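Endoglycosidase (Bacteroides thetaiotaomicron, PDB 6Q64) probably hydrolyses glycosidic bonds within complex N-glycans, as an endo-acting member of glycoside hydrolase family 18. Local coordinates at residues G105-L110 and L131-Q136; G126-L131 and N181-D186; I135-D140 and S196-N201; F74-N79 and I252-W257. The protein carries 1 engineered substitution. All coordinates share one frame; numbering follows the deposited sequence.

Contact 1: residues G105-L110 and L131-Q136; sequences GTRGYL and LCWIIQ
Arg107 reaches from a loop onto strand 128-135, where Cys132 and Trp133 receive its far end while Leu131 touches the loop backbone. The apolar contacts involve Trp133 and Leu131. The methylene CD of Arg107 lies 3.6 Å from CE3 of Trp133 and also approaches CZ3, the side chains passing at a slant with the guanidinium and indole planes 61° apart. Further along, CB of Trp133 sits 4.0 Å above one face of the guanidinium, toward its rim. Lower on the strand, the two methyls of Leu131 reach the loop backbone, CD1 lying 3.7 Å from Arg107 O and CD2 3.8 Å from Thr106 O.

No hydrogen bond joins the two segments; the polar ties of Arg107 go to its own loop and to Gln141. Gly105 O lies over the centre of the other guanidinium face, 3.4 Å above it, so that the group is held between a carbonyl and the Trp133 methylene. NH1 makes a weak bond of 3.1 Å to Thr106 O, and although it is as near to Cys132 O, the angle there is too poor for a hydrogen bond. The firmer partner is Gln141, whose OE1 accepts from NE. The chain bends at chi2 and chi3, folding the guanidinium back over its own loop. A leucine at this position would probably leave Gln141 OE1 without that donor and Gly105 O without the flat group beside it. The loop is the beta-alpha connection from strand 100-102 to helix 112-123 of the TIM barrel, laid against the neighbouring strand 128-135.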
# COMPACT_ATOMS: atom_id res chain seq x y z
N GLY A 105 7.17 -8.63 4.03
CA GLY A 105 8.22 -9.60 4.34
C GLY A 105 9.24 -9.74 3.22
O GLY A 105 10.45 -9.91 3.55
N THR A 106 8.82 -9.68 1.95
CA THR A 106 9.74 -9.97 0.83
C THR A 106 10.70 -8.80 0.66
O THR A 106 10.24 -7.68 0.86
CB THR A 106 9.01 -10.26 -0.48
OG1 THR A 106 8.48 -8.99 -0.87
CG2 THR A 106 7.97 -11.36 -0.35
N ARG A 107 11.96 -9.07 0.34
CA ARG A 107 13.07 -8.08 0.36
C ARG A 107 13.73 -8.07 -1.01
O ARG A 107 13.65 -7.06 -1.70
CB ARG A 107 14.07 -8.42 1.48
CG ARG A 107 14.44 -7.24 2.37
CD ARG A 107 13.22 -6.42 2.80
NE ARG A 107 12.71 -6.68 4.14
CZ ARG A 107 11.42 -6.66 4.51
NH1 ARG A 107 10.45 -6.43 3.65
NH2 ARG A 107 11.11 -6.89 5.77
N GLY A 108 14.36 -9.18 -1.39
CA GLY A 108 14.99 -9.34 -2.70
C GLY A 108 15.01 -10.80 -3.08
O GLY A 108 14.04 -11.51 -2.72
N TYR A 109 16.05 -11.21 -3.80
CA TYR A 109 16.27 -12.60 -4.24
C TYR A 109 14.95 -13.26 -4.70
O TYR A 109 14.65 -14.34 -4.15
CB TYR A 109 16.86 -13.38 -3.06
CG TYR A 109 18.24 -12.97 -2.60
CD1 TYR A 109 19.36 -13.30 -3.36
CD2 TYR A 109 18.45 -12.36 -1.37
CE1 TYR A 109 20.64 -12.99 -2.94
CE2 TYR A 109 19.73 -12.05 -0.94
CZ TYR A 109 20.83 -12.36 -1.72
OH TYR A 109 22.09 -12.06 -1.34
N LEU A 110 14.19 -12.66 -5.63
CA LEU A 110 12.90 -13.21 -6.14
C LEU A 110 13.13 -14.45 -7.02
O LEU A 110 14.09 -14.45 -7.83
CB LEU A 110 12.15 -12.14 -6.95
CG LEU A 110 11.65 -10.90 -6.21
CD1 LEU A 110 10.73 -10.07 -7.10
CD2 LEU A 110 10.93 -11.22 -4.90
N LEU A 131 7.63 -2.61 -2.68
CA LEU A 131 8.47 -2.95 -1.52
C LEU A 131 7.96 -2.15 -0.33
O LEU A 131 7.33 -1.14 -0.54
CB LEU A 131 9.93 -2.65 -1.83
CG LEU A 131 10.66 -3.81 -2.49
CD1 LEU A 131 12.16 -3.68 -2.30
CD2 LEU A 131 10.17 -5.15 -1.94
N CYS A 132 8.25 -2.62 0.88
CA CYS A 132 7.67 -2.13 2.13
C CYS A 132 8.47 -2.63 3.31
O CYS A 132 8.87 -3.78 3.28
CB CYS A 132 6.27 -2.68 2.33
SG CYS A 132 5.59 -2.10 3.90
N TRP A 133 8.66 -1.79 4.32
CA TRP A 133 9.40 -2.08 5.57
C TRP A 133 9.55 -0.78 6.35
O TRP A 133 9.49 0.28 5.72
CB TRP A 133 10.76 -2.73 5.31
CG TRP A 133 11.84 -1.88 4.70
CD1 TRP A 133 12.48 -0.84 5.29
CD2 TRP A 133 12.50 -2.07 3.43
NE1 TRP A 133 13.46 -0.35 4.48
CE2 TRP A 133 13.50 -1.08 3.32
CE3 TRP A 133 12.33 -2.96 2.36
CZ2 TRP A 133 14.32 -0.96 2.20
CZ3 TRP A 133 13.15 -2.85 1.25
CH2 TRP A 133 14.13 -1.86 1.17
N ILE A 134 9.71 -0.90 7.67
CA ILE A 134 9.70 0.22 8.64
C ILE A 134 10.92 1.09 8.37
O ILE A 134 12.02 0.55 8.18
CB ILE A 134 9.69 -0.27 10.11
CG1 ILE A 134 8.29 -0.72 10.53
CG2 ILE A 134 10.23 0.82 11.04
CD1 ILE A 134 8.29 -1.53 11.82
N ILE A 135 10.72 2.41 8.35
CA ILE A 135 11.86 3.35 8.30
C ILE A 135 11.96 4.07 9.65
O ILE A 135 10.93 4.67 10.14
CB ILE A 135 11.81 4.20 7.02
CG1 ILE A 135 12.21 3.26 5.88
CG2 ILE A 135 12.72 5.41 7.11
CD1 ILE A 135 12.02 3.80 4.51
N GLN A 136 13.12 3.80 10.25
CA GLN A 136 13.54 4.08 11.64
C GLN A 136 14.96 4.64 11.55
O GLN A 136 15.09 5.86 11.73
CB GLN A 136 13.46 2.82 12.51
CG GLN A 136 14.31 2.86 13.78
CD GLN A 136 13.71 2.08 14.92
OE1 GLN A 136 12.51 2.14 15.19
NE2 GLN A 136 14.55 1.33 15.62

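Contact 2: residues G126-L131 and N181-D186; sequences GGKALL and NLDGFD
Ala129 and Leu131 pair with Asp183, Gly184 and Asp186 in parallel, strands 128-131 and 184-186 running at 57° and approaching to 4.3 Å between axes. Leu131 N donates to Gly184 O, and Asp186 N returns a weak bond to Leu131 O. Before the regular pairing begins, Asp183 grips Ala129 through both its backbone N and its O. Asp183 N gives a bond of 2.8 Å to Ala129 O. Ala129 N in turn gives a nearly straight bond (169°) of 2.6 Å to Asp183 OD1, which receives it on the anti side, tilted out of the carboxylate plane. With CG anti to its own carbonyl carbon (chi1 -40°), Asp183 turns OD1 toward that amide, and its CB rests 3.6 Å from CB of Lys128, the two chains crossing at about a right angle.

Leu130 CD2 presses 3.4 Å from Gly184 N, where a beta-carbon would be tight. On the other face of the sheet, Leu131 CG meets Leu182 CD1 at 3.7 Å and its CB lies beside Phe185 CD1. Asp183 opens the DxxDxDxE signature of family 18, which begins just before strand 184-189 and runs along it, with an engineered glutamine in place of the final glutamate. Leu130 and Asp186 face Val232 of strand 230-235, and Ser102 OG of strand 100-102 bonds Asp186 OD2, whereas Leu131 and Phe185 pack outward against helix 162-179.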
# COMPACT_ATOMS: atom_id res chain seq x y z
N GLY A 126 -4.11 -4.55 -14.10
CA GLY A 126 -3.33 -3.29 -14.14
C GLY A 126 -2.52 -3.08 -12.87
O GLY A 126 -2.46 -1.93 -12.38
N GLY A 127 -2.01 -4.16 -12.29
CA GLY A 127 -1.70 -4.20 -10.85
C GLY A 127 -0.32 -3.65 -10.55
O GLY A 127 0.52 -3.60 -11.50
N LYS A 128 -0.08 -3.26 -9.30
CA LYS A 128 1.24 -2.71 -8.87
C LYS A 128 1.65 -3.29 -7.51
O LYS A 128 0.82 -3.33 -6.54
CB LYS A 128 1.18 -1.19 -8.78
CG LYS A 128 1.08 -0.46 -10.11
CD LYS A 128 0.97 1.03 -9.92
CE LYS A 128 0.48 1.76 -11.14
NZ LYS A 128 1.43 1.58 -12.26
N ALA A 129 2.92 -3.66 -7.41
CA ALA A 129 3.48 -4.25 -6.18
C ALA A 129 4.59 -3.37 -5.63
O ALA A 129 5.50 -2.98 -6.42
CB ALA A 129 3.95 -5.65 -6.45
N LEU A 130 4.51 -3.08 -4.33
CA LEU A 130 5.45 -2.16 -3.64
C LEU A 130 6.35 -2.95 -2.71
O LEU A 130 5.82 -3.76 -1.94
CB LEU A 130 4.65 -1.17 -2.80
CG LEU A 130 3.69 -0.28 -3.58
CD1 LEU A 130 3.19 0.81 -2.66
CD2 LEU A 130 4.37 0.31 -4.81
N LEU A 131 7.63 -2.61 -2.68
CA LEU A 131 8.47 -2.95 -1.52
C LEU A 131 7.96 -2.15 -0.33
O LEU A 131 7.33 -1.14 -0.54
CB LEU A 131 9.93 -2.65 -1.83
CG LEU A 131 10.66 -3.81 -2.49
CD1 LEU A 131 12.16 -3.68 -2.30
CD2 LEU A 131 10.17 -5.15 -1.94
N ASN A 181 11.93 -5.04 -11.17
CA ASN A 181 10.90 -4.21 -11.86
C ASN A 181 9.62 -4.01 -11.01
O ASN A 181 8.53 -3.86 -11.60
CB ASN A 181 10.63 -4.73 -13.28
CG ASN A 181 9.54 -3.96 -14.00
OD1 ASN A 181 9.62 -2.75 -14.16
ND2 ASN A 181 8.48 -4.64 -14.39
N LEU A 182 9.74 -3.89 -9.68
CA LEU A 182 8.58 -3.57 -8.80
C LEU A 182 8.08 -2.13 -9.06
O LEU A 182 8.77 -1.37 -9.77
CB LEU A 182 9.01 -3.81 -7.35
CG LEU A 182 9.20 -5.28 -6.97
CD1 LEU A 182 10.15 -5.46 -5.79
CD2 LEU A 182 7.87 -5.94 -6.66
N ASP A 183 6.90 -1.76 -8.56
CA ASP A 183 6.23 -0.50 -8.99
C ASP A 183 6.38 0.59 -7.93
O ASP A 183 5.82 1.66 -8.14
CB ASP A 183 4.75 -0.71 -9.35
CG ASP A 183 4.51 -2.00 -10.10
OD1 ASP A 183 4.37 -3.05 -9.42
OD2 ASP A 183 4.50 -1.95 -11.36
N GLY A 184 7.13 0.35 -6.86
CA GLY A 184 7.61 1.47 -6.03
C GLY A 184 7.85 1.08 -4.59
O GLY A 184 8.28 -0.05 -4.33
N PHE A 185 7.60 2.01 -3.67
CA PHE A 185 7.97 1.82 -2.25
C PHE A 185 6.88 2.35 -1.34
O PHE A 185 6.10 3.27 -1.73
CB PHE A 185 9.32 2.48 -1.96
CG PHE A 185 9.89 2.07 -0.64
CD1 PHE A 185 10.52 0.85 -0.48
CD2 PHE A 185 9.75 2.88 0.48
CE1 PHE A 185 11.02 0.46 0.75
CE2 PHE A 185 10.25 2.49 1.71
CZ PHE A 185 10.88 1.27 1.85
N ASP A 186 6.85 1.76 -0.15
CA ASP A 186 5.89 2.02 0.94
C ASP A 186 6.71 2.27 2.18
O ASP A 186 7.18 1.29 2.78
CB ASP A 186 4.95 0.85 1.22
CG ASP A 186 3.96 1.06 2.36
OD1 ASP A 186 4.29 1.73 3.34
OD2 ASP A 186 2.87 0.52 2.27

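Contact 3: residues I135-D140 and S196-N201; sequences IQDLGD and SGTLAN
Leu199 turns its side chain toward 135-140 and can be followed outward. Its CB lies 3.6 Å from Gln136 O; CG comes to Leu138 CA; and CD1, at the tip, approaches that same Leu138 CA to 3.6 Å, with Asp137 O close by and CG2 of Ile135 3.9 Å away. Its CG stands anti to the carbonyl carbon (chi1 -78°), which sets CD1 against Leu138 CA and Ile135 CG2. Helices 162-179 and 211-224, through Val166 and Met213, touch this leucine. The two segments are beta-alpha loops that follow strands 128-135 and 184-189, adjacent strands of the TIM barrel, and they meet at the C-terminal ends of those strands.

Gln136 O takes two backbone bonds, from Leu199 N in its carbonyl plane and from Ala200 N, the latter nearly straight at 171°. The Gln136 side chain lies along Ser196, its CD 3.8 Å from Ser196 O; an alanine here would probably strip that cover from the Ser196 backbone and open a gap beside it. Asp137 OD1 accepts from Thr198 N at 3.0 Å on its anti side. In return, Thr198 OG1 receives Leu138 N at 2.9 Å.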
# COMPACT_ATOMS: atom_id res chain seq x y z
N ILE A 135 10.72 2.41 8.35
CA ILE A 135 11.86 3.35 8.30
C ILE A 135 11.96 4.07 9.65
O ILE A 135 10.93 4.67 10.14
CB ILE A 135 11.81 4.20 7.02
CG1 ILE A 135 12.21 3.26 5.88
CG2 ILE A 135 12.72 5.41 7.11
CD1 ILE A 135 12.02 3.80 4.51
N GLN A 136 13.12 3.80 10.25
CA GLN A 136 13.54 4.08 11.64
C GLN A 136 14.96 4.64 11.55
O GLN A 136 15.09 5.86 11.73
CB GLN A 136 13.46 2.82 12.51
CG GLN A 136 14.31 2.86 13.78
CD GLN A 136 13.71 2.08 14.92
OE1 GLN A 136 12.51 2.14 15.19
NE2 GLN A 136 14.55 1.33 15.62
N ASP A 137 15.94 3.80 11.20
CA ASP A 137 17.37 4.25 11.16
C ASP A 137 17.82 4.38 9.71
O ASP A 137 17.19 3.75 8.84
CB ASP A 137 18.26 3.35 12.02
CG ASP A 137 17.87 3.40 13.49
OD1 ASP A 137 17.88 4.51 14.07
OD2 ASP A 137 17.49 2.35 14.02
N LEU A 138 18.85 5.20 9.48
CA LEU A 138 19.40 5.50 8.13
C LEU A 138 19.63 4.19 7.39
O LEU A 138 18.96 3.95 6.38
CB LEU A 138 20.70 6.30 8.27
CG LEU A 138 21.57 6.37 7.01
CD1 LEU A 138 20.77 6.77 5.78
CD2 LEU A 138 22.72 7.34 7.21
N GLY A 139 20.54 3.36 7.88
CA GLY A 139 20.71 1.99 7.36
C GLY A 139 19.62 1.10 7.92
O GLY A 139 19.62 0.89 9.16
N ASP A 140 18.72 0.61 7.07
CA ASP A 140 17.64 -0.29 7.54
C ASP A 140 17.32 -1.27 6.41
O ASP A 140 16.79 -0.80 5.39
CB ASP A 140 16.42 0.49 8.03
CG ASP A 140 16.28 0.57 9.55
OD1 ASP A 140 17.26 0.32 10.26
OD2 ASP A 140 15.17 0.89 10.01
N SER A 196 11.27 5.14 16.21
CA SER A 196 11.98 6.43 16.13
C SER A 196 13.49 6.17 16.05
O SER A 196 13.95 5.31 16.81
CB SER A 196 11.64 7.26 17.32
OG SER A 196 11.43 8.60 16.90
N GLY A 197 14.21 6.87 15.18
CA GLY A 197 15.64 6.57 14.92
C GLY A 197 16.40 7.75 14.33
O GLY A 197 16.03 8.89 14.62
N THR A 198 17.41 7.46 13.51
CA THR A 198 18.35 8.46 12.94
C THR A 198 17.77 9.04 11.64
O THR A 198 18.50 9.76 10.93
CB THR A 198 19.75 7.85 12.73
OG1 THR A 198 19.72 6.95 11.62
CG2 THR A 198 20.25 7.12 13.96
N LEU A 199 16.52 8.71 11.34
CA LEU A 199 15.70 9.31 10.25
C LEU A 199 14.33 9.68 10.84
O LEU A 199 13.87 10.80 10.62
CB LEU A 199 15.50 8.31 9.11
CG LEU A 199 16.67 8.11 8.14
CD1 LEU A 199 16.32 7.00 7.16
CD2 LEU A 199 17.02 9.37 7.38
N ALA A 200 13.66 8.73 11.48
CA ALA A 200 12.26 8.90 11.93
C ALA A 200 12.30 9.63 13.26
O ALA A 200 13.11 9.20 14.14
CB ALA A 200 11.55 7.57 12.02
N ASN A 201 11.49 10.69 13.37
CA ASN A 201 11.27 11.53 14.59
C ASN A 201 9.86 12.13 14.51
O ASN A 201 9.18 11.99 13.43
CB ASN A 201 12.29 12.66 14.70
CG ASN A 201 12.18 13.63 13.54
OD1 ASN A 201 11.18 13.66 12.82
ND2 ASN A 201 13.22 14.40 13.31

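Contact 4: residues F74-N79 and I252-W257; sequences FGWFGN and IYQAYW
Ile252 meets Phe74 and Trp76 across the interior of the TIM barrel, whose first and sixth strands, 74-76 and 252-254 here, lie 10.4 Å apart between axes and are bridged by side chains alone. CD1 of Ile252 sits over one face of the Phe74 ring in a CH-pi contact, 4.1 Å from the centroid and 23° off the normal. Its other branch, CG2, anti to the backbone N, lies 3.8 Å from Trp76 CH2 and also near Phe74 CE2. The Phe74 and Trp76 rings are themselves packed together, Phe74 CZ being 3.6 Å above the indole plane.

Past Tyr253, which points away, Gln254 turns back in: bent at chi2, it brings NE2 within 3.4 Å of Trp76 CH2, with amide and indole planes 82° apart. That nitrogen donates to Asp234 OD1, which fixes the amide beside the tryptophan. Gln190, the engineered residue, lies close by. After the inverse gamma turn at Ala255, Tyr256 extends toward the indole, its OH 4.1 Å from Trp76 CZ3, while CB of Gln254 rests 3.7 Å above the plane of the tyrosine ring, over its centre.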
# COMPACT_ATOMS: atom_id res chain seq x y z
N PHE A 74 -6.38 -2.22 -1.72
CA PHE A 74 -4.97 -2.35 -1.34
C PHE A 74 -4.85 -3.44 -0.26
O PHE A 74 -5.86 -3.86 0.35
CB PHE A 74 -4.48 -0.97 -0.87
CG PHE A 74 -3.24 -0.99 0.00
CD1 PHE A 74 -1.98 -0.95 -0.56
CD2 PHE A 74 -3.36 -1.04 1.38
CE1 PHE A 74 -0.86 -1.00 0.24
CE2 PHE A 74 -2.23 -1.10 2.17
CZ PHE A 74 -0.99 -1.09 1.60
N GLY A 75 -3.63 -3.90 -0.01
CA GLY A 75 -3.35 -4.64 1.23
C GLY A 75 -1.87 -4.91 1.38
O GLY A 75 -1.08 -4.75 0.40
N TRP A 76 -1.54 -5.47 2.55
CA TRP A 76 -0.21 -6.04 2.85
C TRP A 76 -0.28 -7.55 2.61
O TRP A 76 -0.82 -8.25 3.49
CB TRP A 76 0.20 -5.67 4.28
CG TRP A 76 0.60 -4.23 4.36
CD1 TRP A 76 1.73 -3.67 3.86
CD2 TRP A 76 -0.17 -3.16 4.92
NE1 TRP A 76 1.73 -2.32 4.07
CE2 TRP A 76 0.57 -1.98 4.73
CE3 TRP A 76 -1.40 -3.09 5.59
CZ2 TRP A 76 0.13 -0.74 5.18
CZ3 TRP A 76 -1.85 -1.86 6.03
CH2 TRP A 76 -1.09 -0.71 5.83
N PHE A 77 0.27 -7.99 1.47
CA PHE A 77 0.31 -9.39 0.98
C PHE A 77 1.53 -10.15 1.53
O PHE A 77 2.69 -9.91 1.09
CB PHE A 77 0.35 -9.37 -0.55
CG PHE A 77 0.08 -10.70 -1.21
CD1 PHE A 77 -1.01 -11.47 -0.85
CD2 PHE A 77 0.89 -11.17 -2.23
CE1 PHE A 77 -1.27 -12.67 -1.48
CE2 PHE A 77 0.62 -12.37 -2.86
CZ PHE A 77 -0.45 -13.12 -2.48
N GLY A 78 1.27 -11.07 2.45
CA GLY A 78 2.30 -11.98 3.01
C GLY A 78 2.29 -13.35 2.34
O GLY A 78 1.23 -13.71 1.80
N ASN A 79 3.42 -14.06 2.41
CA ASN A 79 3.66 -15.45 1.90
C ASN A 79 3.52 -15.43 0.38
O ASN A 79 2.82 -16.30 -0.18
CB ASN A 79 2.70 -16.50 2.48
CG ASN A 79 2.56 -16.48 4.00
OD1 ASN A 79 1.70 -15.79 4.56
ND2 ASN A 79 3.40 -17.27 4.65
N ILE A 252 -1.51 6.19 4.01
CA ILE A 252 -2.11 4.88 4.37
C ILE A 252 -2.12 4.76 5.88
O ILE A 252 -1.02 4.82 6.50
CB ILE A 252 -1.37 3.68 3.73
CG1 ILE A 252 -1.14 3.91 2.24
CG2 ILE A 252 -2.13 2.40 4.00
CD1 ILE A 252 -0.56 2.71 1.53
N TYR A 253 -3.30 4.61 6.44
CA TYR A 253 -3.46 4.56 7.91
C TYR A 253 -3.89 3.15 8.31
O TYR A 253 -4.69 2.51 7.64
CB TYR A 253 -4.43 5.63 8.41
CG TYR A 253 -4.10 7.07 8.06
CD1 TYR A 253 -4.38 7.57 6.81
CD2 TYR A 253 -3.58 7.94 8.99
CE1 TYR A 253 -4.12 8.90 6.50
CE2 TYR A 253 -3.30 9.26 8.68
CZ TYR A 253 -3.58 9.75 7.43
OH TYR A 253 -3.38 11.06 7.10
N GLN A 254 -3.30 2.71 9.42
CA GLN A 254 -3.70 1.55 10.21
C GLN A 254 -4.89 1.95 11.08
O GLN A 254 -4.66 2.20 12.24
CB GLN A 254 -2.52 1.11 11.06
CG GLN A 254 -1.48 0.31 10.30
CD GLN A 254 -0.36 1.13 9.72
OE1 GLN A 254 0.61 1.45 10.39
NE2 GLN A 254 -0.45 1.38 8.43
N ALA A 255 -6.11 1.90 10.56
CA ALA A 255 -7.35 2.15 11.34
C ALA A 255 -7.86 0.85 11.97
O ALA A 255 -9.08 0.57 11.90
CB ALA A 255 -8.42 2.76 10.45
N TYR A 256 -6.97 0.10 12.61
CA TYR A 256 -7.29 -1.27 13.11
C TYR A 256 -8.34 -1.19 14.24
O TYR A 256 -9.41 -1.84 14.10
CB TYR A 256 -6.01 -1.99 13.56
CG TYR A 256 -4.87 -2.14 12.56
CD1 TYR A 256 -5.04 -2.13 11.18
CD2 TYR A 256 -3.60 -2.40 13.04
CE1 TYR A 256 -3.97 -2.34 10.32
CE2 TYR A 256 -2.52 -2.61 12.19
CZ TYR A 256 -2.70 -2.60 10.82
OH TYR A 256 -1.57 -2.79 10.05
N TRP A 257 -8.10 -0.43 15.32
CA TRP A 257 -8.89 -0.55 16.58
C TRP A 257 -9.88 0.61 16.76
O TRP A 257 -10.49 0.70 17.84
CB TRP A 257 -7.97 -0.70 17.79
CG TRP A 257 -6.77 -1.54 17.48
CD1 TRP A 257 -5.46 -1.18 17.51
CD2 TRP A 257 -6.82 -2.88 16.98
NE1 TRP A 257 -4.67 -2.21 17.07
CE2 TRP A 257 -5.48 -3.28 16.76
CE3 TRP A 257 -7.86 -3.78 16.73
CZ2 TRP A 257 -5.16 -4.56 16.32
CZ3 TRP A 257 -7.54 -5.03 16.26
CH2 TRP A 257 -6.21 -5.41 16.07

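From the N terminus, strand 72-76 comes first, and its partner in contact 4 appears only at 252-257, so the other three contacts all fall within the span it closes. Contact 1 closes the shortest loop, from 105-110 to 131-136, around helix 112-123. Contact 2 starts at 126-131, sharing Leu131 with contact 1, and crosses it in reaching 181-186. Contact 3 takes up Ile135 and Gln136, where contact 1 ends, and crosses contact 2 on its way to 196-201. Contacts 1 to 3 thus tie consecutive barrel strands and their following loops, while contact 4 spans the interior. Asp186 OD2 approaches Trp76 NE1 to 3.6 Å, bringing contacts 2 and 4 together.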